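Local coordinates for ribose-phosphate pyrophosphokinase (Thermus thermophilus, PDB 7PN0), which catalyses transfer of the diphosphate group of ATP to ribose 5-phosphate, giving 5-phospho-D-ribosyl alpha-1-diphosphate (PRPP) and AMP, at residues Gln16-Ala21 and Pro288-Ala293; Ser57-Val62 and Asp271-Lys276; Trp295-His298 and Ser302-Ser305. One frame throughout, in Å; residues are numbered along the deposited sequence.

Contact 1 of 3, residues Gln16-Ala21 and Pro288-Ala293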
ATOM      1  N   GLN A  16      10.466  -1.176 -33.035  1.00 17.84           N
ATOM      2  CA  GLN A  16      11.515  -1.815 -33.859  1.00 20.31           C
ATOM      3  C   GLN A  16      12.607  -0.791 -34.161  1.00 19.34           C
ATOM      4  O   GLN A  16      13.787  -1.135 -34.029  1.00 17.06           O
ATOM      5  CB  GLN A  16      10.870  -2.382 -35.127  1.00 24.53           C
ATOM      6  CG  GLN A  16      11.834  -3.189 -35.978  1.00 29.49           C
ATOM      7  CD  GLN A  16      12.206  -4.484 -35.301  1.00 32.37           C
ATOM      8  OE1 GLN A  16      11.356  -5.341 -35.053  1.00 33.93           O
ATOM      9  NE2 GLN A  16      13.487  -4.631 -35.004  1.00 33.11           N
ATOM     10  N   ALA A  17      12.237   0.446 -34.486  1.00 18.64           N
ATOM     11  CA  ALA A  17      13.220   1.491 -34.848  1.00 20.85           C
ATOM     12  C   ALA A  17      14.027   1.890 -33.595  1.00 19.53           C
ATOM     13  O   ALA A  17      15.240   2.120 -33.682  1.00 18.84           O
ATOM     14  CB  ALA A  17      12.512   2.661 -35.498  1.00 21.49           C
ATOM     15  N   ILE A  18      13.361   1.972 -32.445  1.00 19.17           N
ATOM     16  CA  ILE A  18      14.042   2.232 -31.152  1.00 16.74           C
ATOM     17  C   ILE A  18      15.078   1.126 -30.891  1.00 16.21           C
ATOM     18  O   ILE A  18      16.236   1.481 -30.589  1.00 18.36           O
ATOM     19  CB  ILE A  18      13.018   2.353 -30.016  1.00 15.86           C
ATOM     20  CG1 ILE A  18      12.139   3.601 -30.186  1.00 16.18           C
ATOM     21  CG2 ILE A  18      13.773   2.337 -28.705  1.00 14.61           C
ATOM     22  CD1 ILE A  18      10.917   3.668 -29.284  1.00 16.14           C
ATOM     23  N   ALA A  19      14.697  -0.156 -30.939  1.00 16.05           N
ATOM     24  CA  ALA A  19      15.625  -1.287 -30.701  1.00 16.33           C
ATOM     25  C   ALA A  19      16.835  -1.187 -31.654  1.00 19.23           C
ATOM     26  O   ALA A  19      17.977  -1.348 -31.213  1.00 17.44           O
ATOM     27  CB  ALA A  19      14.939  -2.595 -30.909  1.00 15.39           C
ATOM     28  N   GLU A  20      16.556  -0.976 -32.939  1.00 22.40           N
ATOM     29  CA  GLU A  20      17.597  -0.902 -33.997  1.00 24.31           C
ATOM     30  C   GLU A  20      18.557   0.244 -33.675  1.00 21.82           C
ATOM     31  O   GLU A  20      19.769  -0.022 -33.714  1.00 19.90           O
ATOM     32  CB  GLU A  20      16.919  -0.842 -35.368  1.00 28.92           C
ATOM     33  CG  GLU A  20      16.376  -2.201 -35.796  1.00 34.37           C
ATOM     34  CD  GLU A  20      15.451  -2.262 -37.014  1.00 44.43           C
ATOM     35  OE1 GLU A  20      14.992  -3.389 -37.344  1.00 47.84           O
ATOM     36  OE2 GLU A  20      15.189  -1.196 -37.653  1.00 56.83           O
ATOM     37  N   ALA A  21      18.055   1.406 -33.233  1.00 20.31           N
ATOM     38  CA  ALA A  21      18.860   2.586 -32.878  1.00 19.84           C
ATOM     39  C   ALA A  21      19.704   2.249 -31.646  1.00 23.44           C
ATOM     40  O   ALA A  21      20.783   2.809 -31.543  1.00 21.24           O
ATOM     41  CB  ALA A  21      18.000   3.801 -32.652  1.00 21.42           C
ATOM     42  N   PRO A 288      14.990   7.822 -32.695  1.00 17.63           N
ATOM     43  CA  PRO A 288      16.336   8.054 -32.182  1.00 16.66           C
ATOM     44  C   PRO A 288      16.370   8.744 -30.814  1.00 16.03           C
ATOM     45  O   PRO A 288      17.191   8.425 -30.001  1.00 14.68           O
ATOM     46  CB  PRO A 288      17.021   8.953 -33.230  1.00 17.80           C
ATOM     47  CG  PRO A 288      16.191   8.695 -34.496  1.00 19.96           C
ATOM     48  CD  PRO A 288      14.758   8.474 -34.000  1.00 18.59           C
ATOM     49  N   LEU A 289      15.442   9.654 -30.572  1.00 16.45           N
ATOM     50  CA  LEU A 289      15.375  10.345 -29.265  1.00 16.01           C
ATOM     51  C   LEU A 289      14.882   9.370 -28.201  1.00 16.06           C
ATOM     52  O   LEU A 289      15.459   9.337 -27.108  1.00 15.75           O
ATOM     53  CB  LEU A 289      14.473  11.566 -29.348  1.00 17.06           C
ATOM     54  CG  LEU A 289      14.393  12.378 -28.049  1.00 18.55           C
ATOM     55  CD1 LEU A 289      15.777  12.810 -27.563  1.00 19.47           C
ATOM     56  CD2 LEU A 289      13.478  13.557 -28.220  1.00 18.93           C
ATOM     57  N   PHE A 290      13.864   8.563 -28.479  1.00 14.85           N
ATOM     58  CA  PHE A 290      13.434   7.575 -27.450  1.00 14.53           C
ATOM     59  C   PHE A 290      14.568   6.582 -27.168  1.00 14.80           C
ATOM     60  O   PHE A 290      14.811   6.213 -26.008  1.00 12.45           O
ATOM     61  CB  PHE A 290      12.165   6.853 -27.898  1.00 14.54           C
ATOM     62  CG  PHE A 290      10.906   7.579 -27.517  1.00 14.52           C
ATOM     63  CD1 PHE A 290      10.366   8.574 -28.319  1.00 14.73           C
ATOM     64  CD2 PHE A 290      10.229   7.214 -26.366  1.00 13.78           C
ATOM     65  CE1 PHE A 290       9.190   9.218 -27.962  1.00 15.25           C
ATOM     66  CE2 PHE A 290       9.041   7.833 -26.038  1.00 13.96           C
ATOM     67  CZ  PHE A 290       8.539   8.851 -26.816  1.00 14.58           C
ATOM     68  N   ALA A 291      15.264   6.138 -28.219  1.00 14.05           N
ATOM     69  CA  ALA A 291      16.400   5.204 -28.045  1.00 16.73           C
ATOM     70  C   ALA A 291      17.485   5.834 -27.154  1.00 16.34           C
ATOM     71  O   ALA A 291      17.957   5.164 -26.230  1.00 18.10           O
ATOM     72  CB  ALA A 291      16.914   4.777 -29.378  1.00 15.43           C
ATOM     73  N   GLU A 292      17.834   7.090 -27.366  1.00 17.36           N
ATOM     74  CA  GLU A 292      18.843   7.793 -26.556  1.00 18.09           C
ATOM     75  C   GLU A 292      18.340   7.882 -25.111  1.00 17.39           C
ATOM     76  O   GLU A 292      19.150   7.684 -24.212  1.00 14.60           O
ATOM     77  CB  GLU A 292      19.163   9.177 -27.118  1.00 21.47           C
ATOM     78  CG  GLU A 292      20.393   9.813 -26.490  1.00 27.68           C
ATOM     79  CD  GLU A 292      21.630   8.929 -26.519  1.00 32.59           C
ATOM     80  OE1 GLU A 292      21.825   8.239 -27.536  1.00 35.21           O
ATOM     81  OE2 GLU A 292      22.376   8.897 -25.501  1.00 40.37           O
ATOM     82  N   ALA A 293      17.071   8.262 -24.899  1.00 14.64           N
ATOM     83  CA  ALA A 293      16.503   8.350 -23.530  1.00 14.27           C
ATOM     84  C   ALA A 293      16.596   6.973 -22.848  1.00 13.80           C
ATOM     85  O   ALA A 293      17.066   6.876 -21.689  1.00 14.60           O
ATOM     86  CB  ALA A 293      15.086   8.874 -23.629  1.00 15.15           C
TER

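Contact 2 of 3, residues Ser57-Val62 and Asp271-Lys276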
ATOM      1  N   SER A  57       1.662   2.892 -27.544  1.00 12.93           N
ATOM      2  CA  SER A  57       0.944   4.182 -27.668  1.00 13.22           C
ATOM      3  C   SER A  57      -0.553   3.924 -27.542  1.00 13.87           C
ATOM      4  O   SER A  57      -1.026   2.818 -27.897  1.00 13.86           O
ATOM      5  CB  SER A  57       1.299   4.920 -28.936  1.00 13.35           C
ATOM      6  OG  SER A  57       2.576   5.492 -28.802  1.00 15.52           O
ATOM      7  N   PHE A  58      -1.289   4.929 -27.057  1.00 14.18           N
ATOM      8  CA  PHE A  58      -2.745   4.862 -26.825  1.00 14.28           C
ATOM      9  C   PHE A  58      -3.464   5.268 -28.108  1.00 13.51           C
ATOM     10  O   PHE A  58      -4.046   6.347 -28.167  1.00 15.58           O
ATOM     11  CB  PHE A  58      -3.122   5.763 -25.653  1.00 13.89           C
ATOM     12  CG  PHE A  58      -2.852   5.158 -24.309  1.00 15.19           C
ATOM     13  CD1 PHE A  58      -1.562   4.860 -23.901  1.00 16.71           C
ATOM     14  CD2 PHE A  58      -3.898   4.829 -23.464  1.00 17.79           C
ATOM     15  CE1 PHE A  58      -1.316   4.228 -22.691  1.00 19.13           C
ATOM     16  CE2 PHE A  58      -3.636   4.236 -22.233  1.00 18.36           C
ATOM     17  CZ  PHE A  58      -2.341   3.996 -21.834  1.00 17.31           C
ATOM     18  N   VAL A  59      -3.408   4.393 -29.109  1.00 13.97           N
ATOM     19  CA  VAL A  59      -4.068   4.563 -30.434  1.00 14.04           C
ATOM     20  C   VAL A  59      -5.102   3.456 -30.615  1.00 14.96           C
ATOM     21  O   VAL A  59      -5.080   2.427 -29.916  1.00 14.45           O
ATOM     22  CB  VAL A  59      -3.030   4.552 -31.572  1.00 15.62           C
ATOM     23  CG1 VAL A  59      -2.046   5.716 -31.460  1.00 16.36           C
ATOM     24  CG2 VAL A  59      -2.268   3.248 -31.607  1.00 15.75           C
ATOM     25  N   PRO A  60      -6.083   3.645 -31.528  1.00 15.33           N
ATOM     26  CA  PRO A  60      -7.163   2.667 -31.659  1.00 17.21           C
ATOM     27  C   PRO A  60      -6.607   1.326 -32.108  1.00 17.78           C
ATOM     28  O   PRO A  60      -5.743   1.322 -32.955  1.00 16.50           O
ATOM     29  CB  PRO A  60      -8.145   3.296 -32.660  1.00 16.64           C
ATOM     30  CG  PRO A  60      -7.840   4.783 -32.572  1.00 15.66           C
ATOM     31  CD  PRO A  60      -6.362   4.885 -32.274  1.00 15.99           C
ATOM     32  N   PRO A  61      -7.083   0.172 -31.571  1.00 18.00           N
ATOM     33  CA  PRO A  61      -8.066   0.116 -30.460  1.00 18.01           C
ATOM     34  C   PRO A  61      -7.441   0.410 -29.079  1.00 15.31           C
ATOM     35  O   PRO A  61      -6.564  -0.304 -28.627  1.00 14.97           O
ATOM     36  CB  PRO A  61      -8.565  -1.339 -30.528  1.00 18.52           C
ATOM     37  CG  PRO A  61      -7.363  -2.097 -31.050  1.00 19.97           C
ATOM     38  CD  PRO A  61      -6.757  -1.166 -32.081  1.00 20.50           C
ATOM     39  N   VAL A  62      -7.854   1.506 -28.463  1.00 14.24           N
ATOM     40  CA  VAL A  62      -7.148   2.077 -27.287  1.00 14.35           C
ATOM     41  C   VAL A  62      -7.250   1.142 -26.075  1.00 12.58           C
ATOM     42  O   VAL A  62      -6.209   0.867 -25.448  1.00 13.68           O
ATOM     43  CB  VAL A  62      -7.649   3.496 -26.975  1.00 14.96           C
ATOM     44  CG1 VAL A  62      -7.048   4.031 -25.695  1.00 15.35           C
ATOM     45  CG2 VAL A  62      -7.342   4.454 -28.118  1.00 14.52           C
ATOM     46  N   ASP A 271       6.214  10.112 -35.054  1.00 14.98           N
ATOM     47  CA  ASP A 271       5.727   8.731 -35.213  1.00 15.57           C
ATOM     48  C   ASP A 271       5.408   8.167 -33.824  1.00 14.71           C
ATOM     49  O   ASP A 271       5.408   6.949 -33.676  1.00 12.34           O
ATOM     50  CB  ASP A 271       6.702   7.876 -36.029  1.00 17.43           C
ATOM     51  CG  ASP A 271       8.167   7.908 -35.616  1.00 17.70           C
ATOM     52  OD1 ASP A 271       8.511   8.614 -34.647  1.00 15.13           O
ATOM     53  OD2 ASP A 271       8.973   7.211 -36.282  1.00 20.00           O
ATOM     54  N   THR A 272       5.115   8.999 -32.822  1.00 14.41           N
ATOM     55  CA  THR A 272       4.599   8.452 -31.523  1.00 14.27           C
ATOM     56  C   THR A 272       3.372   7.566 -31.803  1.00 14.47           C
ATOM     57  O   THR A 272       3.140   6.554 -31.085  1.00 13.99           O
ATOM     58  CB  THR A 272       4.221   9.551 -30.514  1.00 13.83           C
ATOM     59  OG1 THR A 272       3.300  10.441 -31.122  1.00 12.99           O
ATOM     60  CG2 THR A 272       5.379  10.345 -29.968  1.00 14.19           C
ATOM     61  N   CYS A 273       2.577   7.960 -32.797  1.00 13.85           N
ATOM     62  CA  CYS A 273       1.455   7.194 -33.369  1.00 16.14           C
ATOM     63  C   CYS A 273       1.850   6.787 -34.776  1.00 17.85           C
ATOM     64  O   CYS A 273       2.549   7.539 -35.457  1.00 18.68           O
ATOM     65  CB  CYS A 273       0.194   8.042 -33.463  1.00 15.48           C
ATOM     66  SG  CYS A 273      -0.258   8.744 -31.852  1.00 17.97           S
ATOM     67  N   PRO A 274       1.448   5.592 -35.230  1.00 19.83           N
ATOM     68  CA  PRO A 274       1.818   5.132 -36.573  1.00 20.87           C
ATOM     69  C   PRO A 274       1.308   6.129 -37.605  1.00 19.00           C
ATOM     70  O   PRO A 274       0.135   6.477 -37.591  1.00 20.06           O
ATOM     71  CB  PRO A 274       1.099   3.790 -36.716  1.00 20.88           C
ATOM     72  CG  PRO A 274       0.983   3.306 -35.289  1.00 21.38           C
ATOM     73  CD  PRO A 274       0.758   4.549 -34.454  1.00 20.60           C
ATOM     74  N   PRO A 275       2.175   6.684 -38.475  1.00 18.69           N
ATOM     75  CA  PRO A 275       1.714   7.664 -39.463  1.00 19.75           C
ATOM     76  C   PRO A 275       0.668   7.091 -40.421  1.00 21.14           C
ATOM     77  O   PRO A 275       0.674   5.879 -40.700  1.00 21.80           O
ATOM     78  CB  PRO A 275       3.008   8.033 -40.215  1.00 19.37           C
ATOM     79  CG  PRO A 275       4.086   7.761 -39.212  1.00 18.86           C
ATOM     80  CD  PRO A 275       3.624   6.509 -38.505  1.00 18.32           C
ATOM     81  N   LYS A 276      -0.216   7.967 -40.891  1.00 22.83           N
ATOM     82  CA  LYS A 276      -1.208   7.644 -41.929  1.00 22.56           C
ATOM     83  C   LYS A 276      -0.715   8.280 -43.237  1.00 24.03           C
ATOM     84  O   LYS A 276      -0.177   9.402 -43.197  1.00 25.17           O
ATOM     85  CB  LYS A 276      -2.579   8.130 -41.474  1.00 23.20           C
ATOM     86  CG  LYS A 276      -3.141   7.354 -40.279  1.00 24.17           C
ATOM     87  CD  LYS A 276      -4.641   7.440 -40.155  1.00 27.22           C
ATOM     88  CE  LYS A 276      -5.168   6.633 -38.985  1.00 27.37           C
ATOM     89  NZ  LYS A 276      -4.856   7.308 -37.712  1.00 28.91           N
TER

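Contact 3 of 3, residues Trp295-His298 and Ser302-Ser305. With SO4 (sulfate ion), chain E.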
ATOM      1  N   TRP A 295      18.613   4.484 -23.530  1.00 17.06           N
ATOM      2  CA  TRP A 295      20.055   4.213 -23.276  1.00 19.36           C
ATOM      3  C   TRP A 295      20.467   4.910 -21.967  1.00 16.59           C
ATOM      4  O   TRP A 295      21.087   4.277 -21.086  1.00 17.29           O
ATOM      5  CB  TRP A 295      20.903   4.642 -24.481  1.00 23.20           C
ATOM      6  CG  TRP A 295      22.357   4.360 -24.258  1.00 26.33           C
ATOM      7  CD1 TRP A 295      23.371   5.265 -24.139  1.00 29.68           C
ATOM      8  CD2 TRP A 295      22.948   3.060 -24.099  1.00 35.50           C
ATOM      9  NE1 TRP A 295      24.557   4.614 -23.938  1.00 31.40           N
ATOM     10  CE2 TRP A 295      24.326   3.266 -23.863  1.00 37.18           C
ATOM     11  CE3 TRP A 295      22.442   1.748 -24.079  1.00 37.12           C
ATOM     12  CZ2 TRP A 295      25.199   2.200 -23.629  1.00 40.17           C
ATOM     13  CZ3 TRP A 295      23.305   0.696 -23.832  1.00 40.06           C
ATOM     14  CH2 TRP A 295      24.669   0.925 -23.628  1.00 41.93           C
ATOM     15  N   ARG A 296      20.049   6.154 -21.792  1.00 16.75           N
ATOM     16  CA  ARG A 296      20.471   6.974 -20.637  1.00 16.06           C
ATOM     17  C   ARG A 296      19.735   6.521 -19.372  1.00 16.35           C
ATOM     18  O   ARG A 296      20.378   6.447 -18.332  1.00 16.44           O
ATOM     19  CB  ARG A 296      20.206   8.432 -20.954  1.00 18.57           C
ATOM     20  CG  ARG A 296      21.158   8.914 -22.020  1.00 19.54           C
ATOM     21  CD  ARG A 296      21.110  10.386 -22.183  1.00 22.22           C
ATOM     22  NE  ARG A 296      21.928  10.734 -23.346  1.00 22.55           N
ATOM     23  CZ  ARG A 296      22.435  11.926 -23.542  1.00 22.95           C
ATOM     24  NH1 ARG A 296      22.215  12.882 -22.663  1.00 20.93           N
ATOM     25  NH2 ARG A 296      23.155  12.169 -24.618  1.00 22.64           N
ATOM     26  N   ILE A 297      18.465   6.152 -19.465  1.00 15.55           N
ATOM     27  CA  ILE A 297      17.753   5.577 -18.284  1.00 14.43           C
ATOM     28  C   ILE A 297      18.505   4.331 -17.803  1.00 14.09           C
ATOM     29  O   ILE A 297      18.732   4.207 -16.620  1.00 16.45           O
ATOM     30  CB  ILE A 297      16.288   5.258 -18.647  1.00 14.08           C
ATOM     31  CG1 ILE A 297      15.485   6.525 -18.884  1.00 13.82           C
ATOM     32  CG2 ILE A 297      15.639   4.414 -17.573  1.00 14.95           C
ATOM     33  CD1 ILE A 297      14.241   6.369 -19.733  1.00 14.53           C
ATOM     34  N   HIS A 298      18.788   3.408 -18.718  1.00 14.81           N
ATOM     35  CA  HIS A 298      19.528   2.137 -18.499  1.00 16.59           C
ATOM     36  C   HIS A 298      20.912   2.379 -17.868  1.00 17.09           C
ATOM     37  O   HIS A 298      21.277   1.626 -16.951  1.00 17.94           O
ATOM     38  CB  HIS A 298      19.699   1.343 -19.802  1.00 15.05           C
ATOM     39  CG  HIS A 298      20.321   0.012 -19.581  1.00 15.93           C
ATOM     40  ND1 HIS A 298      21.568  -0.362 -20.165  1.00 21.07           N
ATOM     41  CD2 HIS A 298      19.961  -0.998 -18.781  1.00 15.65           C
ATOM     42  CE1 HIS A 298      21.865  -1.574 -19.743  1.00 17.57           C
ATOM     43  NE2 HIS A 298      20.903  -1.988 -18.905  1.00 19.56           N
ATOM     44  N   SER A 302      22.216  11.459 -18.096  1.00 18.74           N
ATOM     45  CA  SER A 302      21.252  12.575 -17.999  1.00 18.10           C
ATOM     46  C   SER A 302      20.253  12.544 -19.169  1.00 17.97           C
ATOM     47  O   SER A 302      20.633  12.876 -20.333  1.00 19.90           O
ATOM     48  CB  SER A 302      21.963  13.893 -17.924  1.00 17.97           C
ATOM     49  OG  SER A 302      21.010  14.938 -17.970  1.00 16.60           O
ATOM     50  N   VAL A 303      19.008  12.183 -18.905  1.00 17.47           N
ATOM     51  CA  VAL A 303      17.887  12.345 -19.871  1.00 16.16           C
ATOM     52  C   VAL A 303      17.602  13.846 -20.041  1.00 17.04           C
ATOM     53  O   VAL A 303      17.362  14.280 -21.188  1.00 17.58           O
ATOM     54  CB  VAL A 303      16.657  11.514 -19.456  1.00 16.69           C
ATOM     55  CG1 VAL A 303      15.472  11.695 -20.406  1.00 16.06           C
ATOM     56  CG2 VAL A 303      16.987  10.043 -19.348  1.00 17.66           C
ATOM     57  N   SER A 304      17.651  14.664 -18.982  1.00 18.67           N
ATOM     58  CA  SER A 304      17.366  16.128 -19.063  1.00 20.95           C
ATOM     59  C   SER A 304      18.265  16.812 -20.108  1.00 20.39           C
ATOM     60  O   SER A 304      17.799  17.750 -20.736  1.00 19.09           O
ATOM     61  CB  SER A 304      17.535  16.820 -17.743  1.00 23.40           C
ATOM     62  OG  SER A 304      16.697  16.177 -16.818  1.00 31.54           O
ATOM     63  N   SER A 305      19.495  16.339 -20.292  1.00 21.50           N
ATOM     64  CA  SER A 305      20.467  16.937 -21.252  1.00 22.56           C
ATOM     65  C   SER A 305      19.970  16.798 -22.699  1.00 21.59           C
ATOM     66  O   SER A 305      20.473  17.528 -23.569  1.00 19.67           O
ATOM     67  CB  SER A 305      21.805  16.330 -21.061  1.00 22.66           C
ATOM     68  OG  SER A 305      22.265  16.749 -19.805  1.00 24.52           O
TER
HETATM   69  S   SO4 E 403      18.707  13.688 -15.211  1.00 15.79           S
HETATM   70  O1  SO4 E 403      19.407  12.539 -14.840  1.00 15.72           O
HETATM   71  O2  SO4 E 403      19.627  14.708 -15.656  1.00 14.63           O
HETATM   72  O3  SO4 E 403      17.814  13.405 -16.295  1.00 17.23           O
HETATM   73  O4  SO4 E 403      17.978  14.212 -14.072  1.00 16.00           O

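Contact 1 of 3, residues Gln16-Ala21 and Pro288-Ala293
The phenyl ring of F290 is the one aromatic ring in these two segments, and I18 comes to it obliquely, meeting its root more than its body: CD1 of I18 lies 3.7 Å from CB of F290. With CG anti to the carbonyl carbon (chi1 -87°), the ring then leads off from helix 12-21 toward L124 and M126 of strand 122-126 and toward P89. The other branch of the isoleucine, CG2, drops onto A291, 4.0 Å from its CB. That methyl meets both residues of helix 12-21, because A21 CB also stands 3.6 Å from A291 CB, and the carbonyl O of I18 is equally near it. The two alanines are consistent with the approach of the segment axes to 8.2 Å, crossing at -56°. Cutting I18 back to an alanine would remove CD1 and CG2 and is likely to open a gap beside F290 CB and rob the A291 methyl of one of its neighbours. No hydrogen bond joins the segments; the contact is chiefly apolar packing. I18 also rests on I294, while A17 touches A287. Helix 12-21 lies on strand 3-7 through I18 and I5, helix 287-299 on strand 122-126 through F290, and the two pack together on the N-terminal parallel sheet.

Contact 2 of 3, residues Ser57-Val62 and Asp271-Lys276
The hydroxyl of S57 donates to the backbone carbonyl O of T272, with OG and O 2.6 Å apart, and is the polar part of this contact between two loops. The donor is tilted 26° from the carbonyl plane, and the C=O...OG angle is 151°. Its place follows from OG standing anti to the carbonyl carbon of S57 (chi1 -75°). The same OG takes a hydrogen bond from the backbone N of Y90, which should help fix the direction of its own proton, while N11 ND2 adds a weak bond to the T272 carbonyl. The side-chain hydroxyl of T272 has its partner in ND1 of H248.

The apolar part is made by one branch of V59: CG1 sits 3.5 Å from SG of C273, and 3.8 Å from its CB. Further along the loop, the CD of P274 comes within 4.3 Å of this CG1. Between S57 and V59 the chain makes an inverse gamma turn centred on F58, whose ring meets F91 edge-to-face.

Segment 57-62 follows strand 51-55 of the parallel sheet and leads into helix 62-78; segment 271-276 follows strand 266-270 of the mixed sheet, so the bond and patch join loops from the two domains.

Contact 3 of 3, residues Trp295-His298 and Ser302-Ser305
R296 reaches from the last helix to the turn that follows it, running extended from CG to NE and ending edge-on against the carbonyl of S302. Its NH1 gives a hydrogen bond to S302 O at 2.8 Å, nearly straight at 164°, and the acceptor is only 3° out of the guanidinium plane. The CB of S305 comes up to the guanidinium edge as well, 3.8 Å from NH1. Because NE forms a salt bridge with E292 one turn back, the group is gripped at two of its nitrogens, which should limit its rotation.

Beside this polar pair, V303 crosses I297 obliquely. A single methyl, CG2 of V303, does the touching, 3.9 Å from CG1 of I297 and at the same distance from CB of R296. I297 continues onto L124 and F53 of the N-terminal sheet, and V303 onto L144.

S302 also works through its hydroxyl, which lies anti to the backbone N (chi1 174°). There OG accepts from the backbone N of S305 at 3.1 Å, completing an ST motif where a 3-10 turn begins at S304. The hydroxyl of S305 donates to it too, and S302 OG in turn donates to sulfate O2 at 2.7 Å. The backbone N of S304 binds sulfate O3 at 3.0 Å.

S46 and R48 of the third subunit and R103 of the fourth complete the sulfate site. An anion held where three subunits meet is consistent with the regulatory phosphate or nucleotide site of hexameric PRPP synthases, although this sulfate probably came from the crystallisation liquor.

Contacts 1 and 2 fold late parts of the chain back onto early ones, while contact 3 is local to the end of helix 287-299. Contacts 1 and 3 share that helix; their centres are about 12 Å apart and they touch, A293 O lying 3.9 Å from V303 CG2. Contact 2, nested within the loop that contact 1 closes, has its centre about 17 Å from that of contact 1, with nearest atoms about 4 Å apart but no touch. It lies toward the nucleotide: the side chain of V59 is about 12 Å from a bound ADP, and F58 touches S92 and Y93 of the ADP pocket. Contact 3, its centre about 25 Å from that of contact 2, instead adjoins the intersubunit sulfate.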